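PDB 6NP3: aminoglycoside N(3)-acetyltransferase from Enterobacter cloacae, which catalyses acetyl transfer from acetyl-CoA to N3 of 2-deoxystreptamine antibiotics such as gentamicin, and thereby probably confers resistance to them. Local coordinates for residues T1-S6 with G33-G38; A128-A133 with I147-A152; Y172-A177 with E260-R265. One frame throughout, in Å; residues are numbered along the deposited sequence.

Contact 1: residues T1-S6 with G33-G38; sequences TPWSKS and GPLADG
A single parallel beta bridge, centred on Trp3 and Leu35, ties the extended N-terminal end of the chain to the loop between helices 29-32 and 39-50. Two backbone hydrogen bonds make it. Trp3 N donates to Pro34 O at 3.0 Å and nearly straight, with 166° at the hydrogen; Ala36 N returns to Trp3 O at 2.8 Å. This pattern, in which the N and O of Trp3 bond to the residues flanking Leu35, is that of a parallel bridge.

Around the bridge the contacts are light. Pro2 lies beside Pro34, CB to CB 4.1 Å, and its CA comes within 3.4 Å of Pro34 O in a CA-H...O contact. Three atoms thus approach that carbonyl oxygen, Trp3 N, Pro2 CA and Trp3 CD1: with CG beside the backbone N (chi1 -62°), the indole of Trp3 swings its CD1 to 3.2 Å from Pro34 O, obliquely to the ring. Leu35 points its CB away, but CD2 returns to touch Trp3 CB at 3.8 Å. The methyl CB of Ala36 sits 3.3 Å from Trp3 O, the acceptor of its own N-H.

Both segments lead into helices. Gly33 leaves helix 29-32 with positive phi. The Trp3 side chain packs on Leu8 and Gln11 of helix 5-15, and Leu35 reaches Leu8 as well as Thr41 and Leu42 of helix 39-50. Ser4 is the N-cap of helix 5-15: its OG caps a backbone N just beyond Ser6, while Ser4 N donates to Glu7 OE1, a pair consistent with a capping box. At the surface, an isolated two-bond parallel bridge thus leads directly into a capped helix start.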
loop_
_atom_site.group_PDB
_atom_site.type_symbol
_atom_site.label_atom_id
_atom_site.label_comp_id
_atom_site.label_asym_id
_atom_site.label_seq_id
_atom_site.Cartn_x
_atom_site.Cartn_y
_atom_site.Cartn_z
ATOM N N THR A 1 -30.054 -4.819 -2.363
ATOM C CA THR A 1 -30.014 -3.997 -1.156
ATOM C C THR A 1 -28.576 -3.746 -0.710
ATOM O O THR A 1 -27.745 -4.650 -0.770
ATOM C CB THR A 1 -30.813 -4.659 -0.019
ATOM O OG1 THR A 1 -30.845 -3.790 1.119
ATOM C CG2 THR A 1 -30.197 -5.994 0.379
ATOM N N PRO A 2 -28.277 -2.523 -0.268
ATOM C CA PRO A 2 -26.889 -2.206 0.094
ATOM C C PRO A 2 -26.426 -3.039 1.278
ATOM O O PRO A 2 -27.201 -3.383 2.174
ATOM C CB PRO A 2 -26.931 -0.716 0.454
ATOM C CG PRO A 2 -28.234 -0.199 -0.094
ATOM C CD PRO A 2 -29.177 -1.380 -0.029
ATOM N N TRP A 3 -25.134 -3.346 1.278
ATOM C CA TRP A 3 -24.553 -4.145 2.341
ATOM C C TRP A 3 -24.467 -3.344 3.630
ATOM O O TRP A 3 -24.078 -2.171 3.629
ATOM C CB TRP A 3 -23.146 -4.571 1.945
ATOM C CG TRP A 3 -23.109 -5.415 0.720
ATOM C CD1 TRP A 3 -22.784 -5.015 -0.541
ATOM C CD2 TRP A 3 -23.393 -6.813 0.639
ATOM N NE1 TRP A 3 -22.865 -6.073 -1.406
ATOM C CE2 TRP A 3 -23.228 -7.193 -0.708
ATOM C CE3 TRP A 3 -23.772 -7.781 1.573
ATOM C CZ2 TRP A 3 -23.420 -8.494 -1.141
ATOM C CZ3 TRP A 3 -23.967 -9.076 1.138
ATOM C CH2 TRP A 3 -23.796 -9.419 -0.209
ATOM N N SER A 4 -24.837 -3.989 4.728
ATOM C CA SER A 4 -24.714 -3.408 6.051
ATOM C C SER A 4 -23.343 -3.722 6.639
ATOM O O SER A 4 -22.672 -4.682 6.247
ATOM C CB SER A 4 -25.774 -3.981 6.982
ATOM O OG SER A 4 -25.506 -5.340 7.222
ATOM N N LYS A 5 -22.939 -2.913 7.618
ATOM C CA LYS A 5 -21.692 -3.190 8.325
ATOM C C LYS A 5 -21.694 -4.603 8.894
ATOM O O LYS A 5 -20.727 -5.357 8.733
ATOM C CB LYS A 5 -21.465 -2.162 9.435
ATOM C CG LYS A 5 -20.241 -2.477 10.285
ATOM C CD LYS A 5 -19.889 -1.351 11.250
ATOM C CE LYS A 5 -20.959 -1.153 12.298
ATOM N NZ LYS A 5 -20.518 -0.232 13.380
ATOM N N SER A 6 -22.780 -4.984 9.571
ATOM C CA SER A 6 -22.836 -6.309 10.177
ATOM C C SER A 6 -22.588 -7.411 9.155
ATOM O O SER A 6 -21.880 -8.383 9.440
ATOM C CB SER A 6 -24.195 -6.521 10.852
ATOM O OG SER A 6 -24.388 -7.873 11.240
ATOM N N GLY A 33 -19.869 -3.148 -4.407
ATOM C CA GLY A 33 -21.257 -2.793 -4.604
ATOM C C GLY A 33 -21.774 -1.838 -3.552
ATOM O O GLY A 33 -21.060 -1.436 -2.627
ATOM N N PRO A 34 -23.047 -1.471 -3.671
ATOM C CA PRO A 34 -23.613 -0.458 -2.772
ATOM C C PRO A 34 -23.460 -0.827 -1.308
ATOM O O PRO A 34 -23.674 -1.973 -0.902
ATOM C CB PRO A 34 -25.090 -0.405 -3.180
ATOM C CG PRO A 34 -25.114 -0.876 -4.592
ATOM C CD PRO A 34 -23.990 -1.877 -4.730
ATOM N N LEU A 35 -23.107 0.177 -0.520
ATOM C CA LEU A 35 -22.918 0.044 0.913
ATOM C C LEU A 35 -23.900 0.953 1.642
ATOM O O LEU A 35 -24.212 2.056 1.182
ATOM C CB LEU A 35 -21.487 0.431 1.281
ATOM C CG LEU A 35 -20.412 -0.460 0.668
ATOM C CD1 LEU A 35 -19.031 0.138 0.917
ATOM C CD2 LEU A 35 -20.508 -1.872 1.220
ATOM N N ALA A 36 -24.356 0.483 2.801
ATOM C CA ALA A 36 -25.396 1.183 3.546
ATOM C C ALA A 36 -25.094 2.670 3.687
ATOM O O ALA A 36 -25.970 3.518 3.476
ATOM C CB ALA A 36 -25.564 0.538 4.922
ATOM N N ASP A 37 -23.859 3.009 4.055
ATOM C CA ASP A 37 -23.459 4.398 4.262
ATOM C C ASP A 37 -22.216 4.740 3.460
ATOM O O ASP A 37 -21.358 5.523 3.885
ATOM C CB ASP A 37 -23.243 4.687 5.738
ATOM C CG ASP A 37 -24.518 4.620 6.520
ATOM O OD1 ASP A 37 -25.448 5.371 6.177
ATOM O OD2 ASP A 37 -24.604 3.791 7.444
ATOM N N GLY A 38 -22.121 4.171 2.271
ATOM C CA GLY A 38 -20.996 4.412 1.412
ATOM C C GLY A 38 -19.740 3.725 1.899
ATOM O O GLY A 38 -19.786 2.827 2.745
#

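Contact 2: residues A128-A133 with I147-A152; sequences AAWLVA and IARFLA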
loop_
_atom_site.group_PDB
_atom_site.type_symbol
_atom_site.label_atom_id
_atom_site.label_comp_id
_atom_site.label_asym_id
_atom_site.label_seq_id
_atom_site.Cartn_x
_atom_site.Cartn_y
_atom_site.Cartn_z
ATOM N N ALA A 128 -0.239 1.734 15.514
ATOM C CA ALA A 128 -0.179 2.614 14.355
ATOM C C ALA A 128 1.066 3.486 14.358
ATOM O O ALA A 128 1.688 3.700 13.307
ATOM C CB ALA A 128 -1.409 3.514 14.323
ATOM N N ALA A 129 1.448 4.039 15.506
ATOM C CA ALA A 129 2.630 4.893 15.492
ATOM C C ALA A 129 3.880 4.094 15.137
ATOM O O ALA A 129 4.756 4.580 14.405
ATOM C CB ALA A 129 2.794 5.601 16.837
ATOM N N TRP A 130 4.009 2.895 15.691
ATOM C CA TRP A 130 5.150 2.043 15.377
ATOM C C TRP A 130 5.155 1.648 13.908
ATOM O O TRP A 130 6.220 1.569 13.290
ATOM C CB TRP A 130 5.082 0.808 16.273
ATOM C CG TRP A 130 6.108 -0.227 15.994
ATOM C CD1 TRP A 130 7.382 -0.249 16.462
ATOM C CD2 TRP A 130 5.961 -1.397 15.192
ATOM N NE1 TRP A 130 8.050 -1.334 15.970
ATOM C CE2 TRP A 130 7.195 -2.058 15.191
ATOM C CE3 TRP A 130 4.916 -1.931 14.446
ATOM C CZ2 TRP A 130 7.392 -3.247 14.520
ATOM C CZ3 TRP A 130 5.122 -3.130 13.794
ATOM C CH2 TRP A 130 6.337 -3.773 13.845
ATOM N N LEU A 131 3.979 1.433 13.319
ATOM C CA LEU A 131 3.918 1.099 11.902
ATOM C C LEU A 131 4.383 2.253 11.025
ATOM O O LEU A 131 5.111 2.031 10.057
ATOM C CB LEU A 131 2.506 0.701 11.480
ATOM C CG LEU A 131 2.095 -0.689 11.948
ATOM C CD1 LEU A 131 0.581 -0.829 11.868
ATOM C CD2 LEU A 131 2.765 -1.763 11.138
ATOM N N VAL A 132 3.946 3.483 11.300
ATOM C CA VAL A 132 4.108 4.515 10.286
ATOM C C VAL A 132 5.436 5.253 10.314
ATOM O O VAL A 132 5.733 5.979 9.356
ATOM C CB VAL A 132 2.991 5.574 10.274
ATOM C CG1 VAL A 132 1.627 4.941 10.012
ATOM C CG2 VAL A 132 2.969 6.405 11.561
ATOM N N ALA A 133 6.252 5.101 11.357
ATOM C CA ALA A 133 7.517 5.843 11.442
ATOM C C ALA A 133 8.618 4.899 11.892
ATOM O O ALA A 133 8.386 4.072 12.786
ATOM C CB ALA A 133 7.397 6.995 12.449
ATOM N N ILE A 147 6.048 -1.040 5.343
ATOM C CA ILE A 147 5.850 -2.389 4.829
ATOM C C ILE A 147 6.772 -3.368 5.527
ATOM O O ILE A 147 6.367 -4.491 5.851
ATOM C CB ILE A 147 6.102 -2.420 3.316
ATOM C CG1 ILE A 147 5.133 -1.548 2.549
ATOM C CG2 ILE A 147 6.141 -3.847 2.755
ATOM C CD1 ILE A 147 3.769 -1.998 2.620
ATOM N N ALA A 148 8.037 -3.001 5.713
ATOM C CA ALA A 148 8.935 -3.895 6.431
ATOM C C ALA A 148 8.375 -4.267 7.799
ATOM O O ALA A 148 8.443 -5.427 8.208
ATOM C CB ALA A 148 10.317 -3.267 6.560
ATOM N N ARG A 149 7.876 -3.294 8.543
ATOM C CA ARG A 149 7.349 -3.580 9.873
ATOM C C ARG A 149 6.064 -4.405 9.808
ATOM O O ARG A 149 5.874 -5.324 10.610
ATOM C CB ARG A 149 7.208 -2.268 10.643
ATOM C CG ARG A 149 8.571 -1.726 11.038
ATOM C CD ARG A 149 8.511 -0.446 11.886
ATOM N NE ARG A 149 7.920 0.669 11.162
ATOM C CZ ARG A 149 8.580 1.432 10.283
ATOM N NH1 ARG A 149 9.869 1.243 10.009
ATOM N NH2 ARG A 149 7.930 2.391 9.662
ATOM N N PHE A 150 5.185 -4.119 8.841
ATOM C CA PHE A 150 3.984 -4.928 8.611
ATOM C C PHE A 150 4.339 -6.392 8.402
ATOM O O PHE A 150 3.674 -7.283 8.930
ATOM C CB PHE A 150 3.290 -4.324 7.378
ATOM C CG PHE A 150 2.185 -5.138 6.773
ATOM C CD1 PHE A 150 0.951 -5.191 7.360
ATOM C CD2 PHE A 150 2.364 -5.770 5.567
ATOM C CE1 PHE A 150 -0.055 -5.899 6.800
ATOM C CE2 PHE A 150 1.317 -6.483 5.003
ATOM C CZ PHE A 150 0.124 -6.530 5.628
ATOM N N LEU A 151 5.393 -6.649 7.619
ATOM C CA LEU A 151 5.810 -8.005 7.329
ATOM C C LEU A 151 6.382 -8.678 8.558
ATOM O O LEU A 151 6.350 -9.905 8.643
ATOM C CB LEU A 151 6.883 -8.028 6.250
ATOM C CG LEU A 151 6.396 -7.619 4.866
ATOM C CD1 LEU A 151 7.549 -7.384 3.906
ATOM C CD2 LEU A 151 5.391 -8.591 4.292
ATOM N N ALA A 152 6.875 -7.916 9.526
ATOM C CA ALA A 152 7.339 -8.460 10.796
ATOM C C ALA A 152 6.222 -8.587 11.832
ATOM O O ALA A 152 6.471 -9.097 12.936
ATOM C CB ALA A 152 8.485 -7.584 11.340
#
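Arg149 binds the carbonyls of Leu131 and Trp130 at the C-terminal end of helix 128-132. Its NH2 donates to Leu131 O at 2.9 Å with 156° at the hydrogen; the oxygen lies close to the guanidinium plane, whereas the nitrogen stands above the carbonyl plane. The same NH2 also bonds Pro134 O, just past the helix, and NH1 turns back to Arg144 O. NE adds two weak bonds, to Trp130 O at 2.9 Å and to Leu131 O at 3.3 Å. The NH1 and NH2 bonds, helped by the two weak ones from NE, should restrict rotation of the guanidinium, and Ala133 O lies over one of its faces, 3.5 Å above the plane. A positive group at the end of a helix where carbonyls point outward probably also stabilises the helix dipole.

Helix 128-132 follows strand 121-124, and helix 146-151 precedes strand 156-160, so the arginine joins two short helices that pack against the mixed sheet of the acetyltransferase fold. Their segment axes approach to 9.2 Å at 125°.

Outward from the polar end, the aliphatic part of Arg149 runs across one face of the indole of Trp130. CB lies over the six-membered ring, 4.0 Å from its centroid, in a CH-pi contact, while the bend at chi3 turns the guanidinium off the indole, leaving the two planes 79° apart. The indole also meets His153 edge-to-face. Deeper in, Leu131 CD2 comes to 4.1 Å from Phe150 N, and the side chains of Leu131 and Phe150 both reach Met22 of strand 22-27.

Contact 3: residues Y172-A177 with E260-R265; sequences YAEAVA and EWLEAR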
loop_
_atom_site.group_PDB
_atom_site.type_symbol
_atom_site.label_atom_id
_atom_site.label_comp_id
_atom_site.label_asym_id
_atom_site.label_seq_id
_atom_site.Cartn_x
_atom_site.Cartn_y
_atom_site.Cartn_z
ATOM N N TYR A 172 8.465 -4.800 -1.475
ATOM C CA TYR A 172 9.565 -5.137 -0.572
ATOM C C TYR A 172 10.436 -6.227 -1.182
ATOM O O TYR A 172 11.668 -6.175 -1.097
ATOM C CB TYR A 172 8.997 -5.563 0.788
ATOM C CG TYR A 172 10.067 -5.911 1.789
ATOM C CD1 TYR A 172 10.705 -7.131 1.752
ATOM C CD2 TYR A 172 10.474 -5.014 2.749
ATOM C CE1 TYR A 172 11.730 -7.448 2.628
ATOM C CE2 TYR A 172 11.472 -5.340 3.644
ATOM C CZ TYR A 172 12.102 -6.557 3.577
ATOM O OH TYR A 172 13.127 -6.847 4.464
ATOM N N ALA A 173 9.806 -7.241 -1.770
ATOM C CA ALA A 173 10.582 -8.298 -2.401
ATOM C C ALA A 173 11.487 -7.737 -3.485
ATOM O O ALA A 173 12.631 -8.174 -3.652
ATOM C CB ALA A 173 9.661 -9.348 -2.993
ATOM N N GLU A 174 10.972 -6.800 -4.266
ATOM C CA GLU A 174 11.766 -6.192 -5.320
ATOM C C GLU A 174 12.957 -5.450 -4.737
ATOM O O GLU A 174 14.061 -5.504 -5.287
ATOM C CB GLU A 174 10.877 -5.250 -6.140
ATOM C CG GLU A 174 9.774 -5.919 -6.922
ATOM C CD GLU A 174 8.974 -5.004 -7.768
ATOM O OE1 GLU A 174 8.444 -5.498 -8.770
ATOM O OE2 GLU A 174 8.809 -3.825 -7.428
ATOM N N ALA A 175 12.742 -4.735 -3.630
ATOM C CA ALA A 175 13.798 -3.953 -3.008
ATOM C C ALA A 175 14.930 -4.835 -2.533
ATOM O O ALA A 175 16.097 -4.481 -2.727
ATOM C CB ALA A 175 13.229 -3.179 -1.837
ATOM N N VAL A 176 14.621 -6.010 -1.985
ATOM C CA VAL A 176 15.670 -6.834 -1.400
ATOM C C VAL A 176 16.191 -7.919 -2.334
ATOM O O VAL A 176 17.200 -8.574 -2.010
ATOM C CB VAL A 176 15.282 -7.449 -0.040
ATOM C CG1 VAL A 176 14.866 -6.356 0.951
ATOM C CG2 VAL A 176 14.198 -8.512 -0.176
ATOM N N ALA A 177 15.566 -8.121 -3.478
ATOM C CA ALA A 177 15.965 -9.218 -4.347
ATOM C C ALA A 177 17.403 -9.046 -4.830
ATOM O O ALA A 177 17.797 -7.984 -5.310
ATOM C CB ALA A 177 15.021 -9.296 -5.538
ATOM N N GLU A 260 12.156 -15.309 -3.720
ATOM C CA GLU A 260 12.607 -16.532 -4.377
ATOM C C GLU A 260 12.293 -16.503 -5.870
ATOM O O GLU A 260 13.107 -16.948 -6.693
ATOM C CB GLU A 260 11.970 -17.749 -3.705
ATOM C CG GLU A 260 12.391 -17.944 -2.280
ATOM C CD GLU A 260 11.648 -19.062 -1.568
ATOM O OE1 GLU A 260 10.999 -19.892 -2.235
ATOM O OE2 GLU A 260 11.716 -19.110 -0.323
ATOM N N TRP A 261 11.122 -16.000 -6.242
ATOM C CA TRP A 261 10.680 -15.995 -7.631
ATOM C C TRP A 261 11.612 -15.140 -8.474
ATOM O O TRP A 261 12.069 -15.562 -9.548
ATOM C CB TRP A 261 9.249 -15.455 -7.676
ATOM C CG TRP A 261 8.504 -15.525 -8.954
ATOM C CD1 TRP A 261 7.568 -16.461 -9.286
ATOM C CD2 TRP A 261 8.552 -14.600 -10.045
ATOM N NE1 TRP A 261 7.043 -16.191 -10.522
ATOM C CE2 TRP A 261 7.636 -15.058 -11.015
ATOM C CE3 TRP A 261 9.295 -13.440 -10.312
ATOM C CZ2 TRP A 261 7.426 -14.389 -12.212
ATOM C CZ3 TRP A 261 9.084 -12.779 -11.502
ATOM C CH2 TRP A 261 8.163 -13.261 -12.441
ATOM N N LEU A 262 11.910 -13.929 -8.000
ATOM C CA LEU A 262 12.825 -13.040 -8.697
ATOM C C LEU A 262 14.226 -13.629 -8.764
ATOM O O LEU A 262 14.872 -13.592 -9.820
ATOM C CB LEU A 262 12.863 -11.677 -8.009
ATOM C CG LEU A 262 11.591 -10.853 -8.187
ATOM C CD1 LEU A 262 11.558 -9.730 -7.166
ATOM C CD2 LEU A 262 11.440 -10.317 -9.610
ATOM N N GLU A 263 14.732 -14.168 -7.655
ATOM C CA GLU A 263 16.115 -14.657 -7.630
ATOM C C GLU A 263 16.302 -15.931 -8.449
ATOM O O GLU A 263 17.399 -16.173 -8.973
ATOM C CB GLU A 263 16.575 -14.863 -6.187
ATOM C CG GLU A 263 16.748 -13.508 -5.499
ATOM C CD GLU A 263 17.094 -13.510 -4.017
ATOM O OE1 GLU A 263 17.216 -14.579 -3.395
ATOM O OE2 GLU A 263 17.216 -12.394 -3.447
ATOM N N ALA A 264 15.230 -16.707 -8.627
ATOM C CA ALA A 264 15.296 -17.878 -9.490
ATOM C C ALA A 264 15.347 -17.489 -10.961
ATOM O O ALA A 264 15.870 -18.250 -11.787
ATOM C CB ALA A 264 14.096 -18.801 -9.239
ATOM N N ARG A 265 14.831 -16.315 -11.316
ATOM C CA ARG A 265 14.689 -15.938 -12.717
ATOM C C ARG A 265 15.759 -14.987 -13.213
ATOM O O ARG A 265 15.934 -14.866 -14.433
ATOM C CB ARG A 265 13.328 -15.286 -12.975
ATOM C CG ARG A 265 12.227 -16.274 -12.976
ATOM C CD ARG A 265 10.858 -15.666 -12.863
ATOM N NE ARG A 265 9.859 -16.731 -12.960
ATOM C CZ ARG A 265 9.660 -17.671 -12.039
ATOM N NH1 ARG A 265 8.737 -18.599 -12.234
ATOM N NH2 ARG A 265 10.374 -17.693 -10.922
#
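Apolar contact between Ala177 and Leu262 forms the centre of this meeting of helices. Leu262 CD1 touches Ala177 CB at 3.9 Å, and the same methyl group also reaches Ala173 O and Glu174 CA, each at 4.0 Å. A single leucine branch thus lies against the last turn of helix 170-176 and the point where the chain leaves it.

Helix 170-176 and the C-terminal helix 251-265 of the acetyltransferase fold cross here at -40°, their segment axes 9.7 Å apart. Further back along the second helix, Ile259 continues the packing against Ala173 and Val176.

No hydrogen bond spans the two segments, but polar groups flank the leucine. The extended side chain of Glu263 brings OE2 to 3.5 Å from Ala177 CA, and that oxygen accepts a hydrogen bond from Arg178 N, where the chain has just left helix 170-176. On the first helix Glu174 passes Leu262 CD1 with its CG at 4.2 Å and is hydrogen-bonded through OE2 to His171 ND1. It probably helps to orient His171, a residue of the acetyl-CoA and gentamicin site, and the Glu-His pair would fit the catalytic triad of this enzyme. Within the second helix, Arg265 NH2 donates to Trp261 O at 3.0 Å, and its guanidinium lies face-on over Trp261 NE1, which is itself hydrogen-bonded to Asp229 OD2.

Contacts 2 and 3 are joined directly, although their centres are 21 Å apart: Tyr172 of contact 3 packs on Ile147, Ala148 and Leu151 of contact 2, with Leu151 CD1 3.6 Å from Tyr172 CG. Contact 1 stands apart, its nearest atoms about 19 Å from contact 2 and about 28 Å from contact 3, on the opposite side of the chain's centre from the latter. The Leu35 side chain lies about 4 Å from that of Leu29, an acetyl-CoA-binding residue; the side chain of Trp130 is about 8 Å from the bound magnesium ion; and the side chain of Glu174 is about 7 Å from the bound gentamicin.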